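Local coordinates for OBody AM1L10 (Pyrobaculum aerophilum, PDB 4GN3), which probably works as an engineered binding protein built on an OB-fold scaffold, here held against a chain of another protein, at residues K44-D47 and A52-S55; S4-K9 and V79-G84. All coordinates share one frame; numbering follows the deposited sequence.

Interaction 1 (K44-D47 and A52-S55); sequences KVSD and AAVS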
# COMPACT_ATOMS: atom_id res chain seq x y z
N LYS B 44 -10.88 2.82 -2.30
CA LYS B 44 -11.34 2.80 -3.69
C LYS B 44 -12.79 3.27 -3.77
O LYS B 44 -13.63 2.84 -2.98
CB LYS B 44 -11.19 1.41 -4.29
CG LYS B 44 -9.74 1.01 -4.57
CD LYS B 44 -9.65 -0.37 -5.19
CE LYS B 44 -8.19 -0.85 -5.24
NZ LYS B 44 -8.06 -2.15 -5.94
N VAL B 45 -13.06 4.17 -4.71
CA VAL B 45 -14.39 4.75 -4.90
C VAL B 45 -14.97 4.30 -6.26
O VAL B 45 -14.29 4.35 -7.28
CB VAL B 45 -14.36 6.30 -4.83
CG1 VAL B 45 -15.76 6.88 -5.00
CG2 VAL B 45 -13.75 6.77 -3.52
N SER B 46 -16.23 3.87 -6.25
CA SER B 46 -16.95 3.54 -7.49
C SER B 46 -18.21 4.40 -7.60
O SER B 46 -18.73 4.87 -6.59
CB SER B 46 -17.34 2.06 -7.50
OG SER B 46 -16.19 1.23 -7.50
N ASP B 47 -18.68 4.60 -8.83
CA ASP B 47 -19.94 5.31 -9.05
C ASP B 47 -20.83 4.61 -10.07
O ASP B 47 -21.86 5.15 -10.47
CB ASP B 47 -19.70 6.80 -9.39
CG ASP B 47 -18.75 7.01 -10.56
OD1 ASP B 47 -18.47 6.04 -11.31
OD2 ASP B 47 -18.29 8.16 -10.74
N ALA B 52 -15.32 1.39 -12.78
CA ALA B 52 -14.02 1.68 -12.20
C ALA B 52 -14.12 1.69 -10.68
O ALA B 52 -15.19 1.89 -10.11
CB ALA B 52 -13.50 3.02 -12.69
N ALA B 53 -12.99 1.43 -10.03
CA ALA B 53 -12.84 1.65 -8.61
C ALA B 53 -11.56 2.45 -8.43
O ALA B 53 -10.47 1.88 -8.34
CB ALA B 53 -12.77 0.33 -7.86
N VAL B 54 -11.68 3.78 -8.42
CA VAL B 54 -10.50 4.65 -8.42
C VAL B 54 -9.82 4.68 -7.05
O VAL B 54 -10.48 4.81 -6.01
CB VAL B 54 -10.81 6.08 -8.96
CG1 VAL B 54 -11.79 6.82 -8.05
CG2 VAL B 54 -9.53 6.90 -9.13
N SER B 55 -8.50 4.52 -7.07
CA SER B 55 -7.69 4.47 -5.86
C SER B 55 -7.37 5.86 -5.34
O SER B 55 -6.81 6.69 -6.05
CB SER B 55 -6.38 3.72 -6.12
OG SER B 55 -6.61 2.35 -6.40
O HOH W 1 -17.55 2.94 -10.90
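In the beta hairpin of strands 40-46 and 54-59, Val45 and Val54 form an antiparallel hydrogen-bonded pair close to the turn. Val45 N donates to Val54 O at 3.0 Å, fairly straight at 161°, and Val54 N returns a more bent bond to Val45 O (2.9 Å, 143°). On the buried face Val54 CG1 comes within 4.2 Å of Val45 CB, and Val45 also packs against Val80 and Ile82. Lys44 and Ser55, the neighbouring non-hydrogen-bonded pair, project from the other face. With CG anti to its carbonyl carbon (chi1 -72°) and the rest of the chain extended, Lys44 stands out from this face and leans over the partner strand, its CB meeting Ala53 CB at 4.1 Å and its CE passing Ser55 OG at 3.8 Å. Its NZ hydrogen-bonds the backbone of another protein's chain. Cutting this side chain back to an alanine would probably leave that backbone group without its lysine and strip the methylenes from beside Ser55 OG. Nearer the turn, Ser46 OG donates to Ala52 O at 2.9 Å, and a water that accepts from Asp47 N also hydrogen-bonds Ala52 O, at 2.7 Å. Such pairing is typical of an OB-fold barrel hairpin.

Interaction 2 (S4-K9 and V79-G84); sequences SVYPKK and VVVIKG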
# COMPACT_ATOMS: atom_id res chain seq x y z
N SER B 4 -17.75 25.86 5.33
CA SER B 4 -17.47 24.70 4.47
C SER B 4 -18.73 24.11 3.83
O SER B 4 -19.82 24.09 4.43
CB SER B 4 -16.68 23.62 5.23
OG SER B 4 -17.42 23.06 6.30
N VAL B 5 -18.56 23.65 2.60
CA VAL B 5 -19.61 22.95 1.86
C VAL B 5 -18.92 21.89 1.00
O VAL B 5 -17.84 22.15 0.44
CB VAL B 5 -20.47 23.92 1.00
CG1 VAL B 5 -19.62 24.64 -0.05
CG2 VAL B 5 -21.63 23.20 0.34
N TYR B 6 -19.50 20.70 0.91
CA TYR B 6 -18.88 19.64 0.11
C TYR B 6 -18.92 20.00 -1.37
O TYR B 6 -19.92 20.54 -1.85
CB TYR B 6 -19.47 18.25 0.42
CG TYR B 6 -20.85 17.96 -0.12
CD1 TYR B 6 -21.04 17.59 -1.46
CD2 TYR B 6 -21.96 18.01 0.71
CE1 TYR B 6 -22.30 17.31 -1.96
CE2 TYR B 6 -23.23 17.73 0.22
CZ TYR B 6 -23.40 17.38 -1.11
OH TYR B 6 -24.65 17.09 -1.59
N PRO B 7 -17.82 19.73 -2.10
CA PRO B 7 -17.71 20.16 -3.49
C PRO B 7 -18.58 19.36 -4.44
O PRO B 7 -18.97 18.23 -4.15
CB PRO B 7 -16.22 19.93 -3.81
CG PRO B 7 -15.81 18.84 -2.89
CD PRO B 7 -16.59 19.05 -1.63
N LYS B 8 -18.89 19.99 -5.57
CA LYS B 8 -19.62 19.37 -6.66
C LYS B 8 -18.71 18.39 -7.39
O LYS B 8 -17.56 18.70 -7.69
CB LYS B 8 -20.10 20.46 -7.62
CG LYS B 8 -21.11 20.03 -8.68
CD LYS B 8 -21.57 21.24 -9.48
CE LYS B 8 -22.80 20.93 -10.32
NZ LYS B 8 -22.51 19.99 -11.44
N LYS B 9 -19.23 17.20 -7.66
CA LYS B 9 -18.56 16.19 -8.48
C LYS B 9 -18.11 16.78 -9.82
O LYS B 9 -18.90 17.44 -10.51
CB LYS B 9 -19.52 15.03 -8.70
CG LYS B 9 -19.09 13.97 -9.70
CD LYS B 9 -20.17 12.92 -9.78
CE LYS B 9 -19.93 11.93 -10.90
NZ LYS B 9 -20.89 10.80 -10.76
N VAL B 79 -21.10 6.53 1.44
CA VAL B 79 -21.21 7.48 0.33
C VAL B 79 -20.28 8.66 0.60
O VAL B 79 -20.40 9.33 1.63
CB VAL B 79 -22.67 7.92 0.11
CG1 VAL B 79 -22.76 9.07 -0.90
CG2 VAL B 79 -23.51 6.74 -0.36
N VAL B 80 -19.34 8.89 -0.32
CA VAL B 80 -18.26 9.87 -0.10
C VAL B 80 -18.13 10.85 -1.26
O VAL B 80 -18.59 10.58 -2.38
CB VAL B 80 -16.89 9.18 0.15
CG1 VAL B 80 -16.89 8.39 1.44
CG2 VAL B 80 -16.49 8.29 -1.03
N VAL B 81 -17.53 12.00 -0.96
CA VAL B 81 -17.12 12.98 -1.96
C VAL B 81 -15.64 13.21 -1.66
O VAL B 81 -15.28 13.52 -0.52
CB VAL B 81 -17.91 14.31 -1.85
CG1 VAL B 81 -17.34 15.38 -2.77
CG2 VAL B 81 -19.38 14.10 -2.16
N ILE B 82 -14.79 13.03 -2.67
CA ILE B 82 -13.34 13.19 -2.49
C ILE B 82 -12.77 14.17 -3.51
O ILE B 82 -13.00 14.04 -4.71
CB ILE B 82 -12.59 11.84 -2.53
CG1 ILE B 82 -13.00 10.99 -1.31
CG2 ILE B 82 -11.07 12.05 -2.53
CD1 ILE B 82 -12.44 9.58 -1.29
N LYS B 83 -12.04 15.15 -3.00
CA LYS B 83 -11.30 16.10 -3.81
C LYS B 83 -9.81 15.82 -3.66
O LYS B 83 -9.31 15.62 -2.55
CB LYS B 83 -11.61 17.55 -3.40
CG LYS B 83 -10.87 18.60 -4.22
CD LYS B 83 -10.97 19.99 -3.59
CE LYS B 83 -12.26 20.69 -4.00
NZ LYS B 83 -12.26 22.10 -3.52
N GLY B 84 -9.11 15.79 -4.78
CA GLY B 84 -7.67 15.58 -4.76
C GLY B 84 -7.05 15.75 -6.12
O GLY B 84 -7.73 16.15 -7.07
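Tyr6 and Val81 mark the closest backbone approach, 7.2 Å between their CA atoms, so the irregular, extended 4-9 segment crosses strand 79-88 at side-chain distance, with no hydrogen bond between the two. Val81 carries the contact with both of its methyls. Its CG1, anti to the backbone N (chi1 173°), reaches Pro7, sitting 3.8 Å from Pro7 CG and 3.6 Å from Pro7 O. The other methyl, CG2, meets the Tyr6 ring obliquely at CD1, 3.9 Å away, the tyrosine side chain crossing the valine at about a right angle. One valine therefore sits under two consecutive residues of the N-terminal segment. Two positions along the same strand, Lys83 bends at chi3 (-84°), which brings its CE to 4.0 Å from Pro7 CB, a contact of aliphatic carbons. The ammonium beyond has a long, weak ion pair with Glu105. Pro7 is also flanked by Val26 and by Trp107, and Trp107 touches Tyr6 as well, so the segment also meets strands 24-36 and 105-110. With no polar bond across it, the contact depends on the fit of apolar surfaces and on the stiff proline ring, and the charged lysine contributes only its methylene part.

How the interactions relate
Both contacts involve the same curled sheet, on different strands and in different ways. Interaction 1 pairs two neighbouring strands mainly through main-chain hydrogen bonds, with a serine hydroxyl and a water added near the turn, whereas interaction 2 lays an irregular N-terminal segment over the outside of a strand by apolar contact alone. Interaction 1 has buried valines on one face and borders another protein on the other; interaction 2, which no other chain of the assembly touches, sets buried Val81 against partly exposed Pro7 and exposed Tyr6. They meet in the barrel interior, where Val45 CG2 lies 3.8 Å from Ile82 CD1 and also touches Val80. Elsewhere Asp47 OD2 and Lys9 NZ approach to 3.7 Å, a long and weak ion pair.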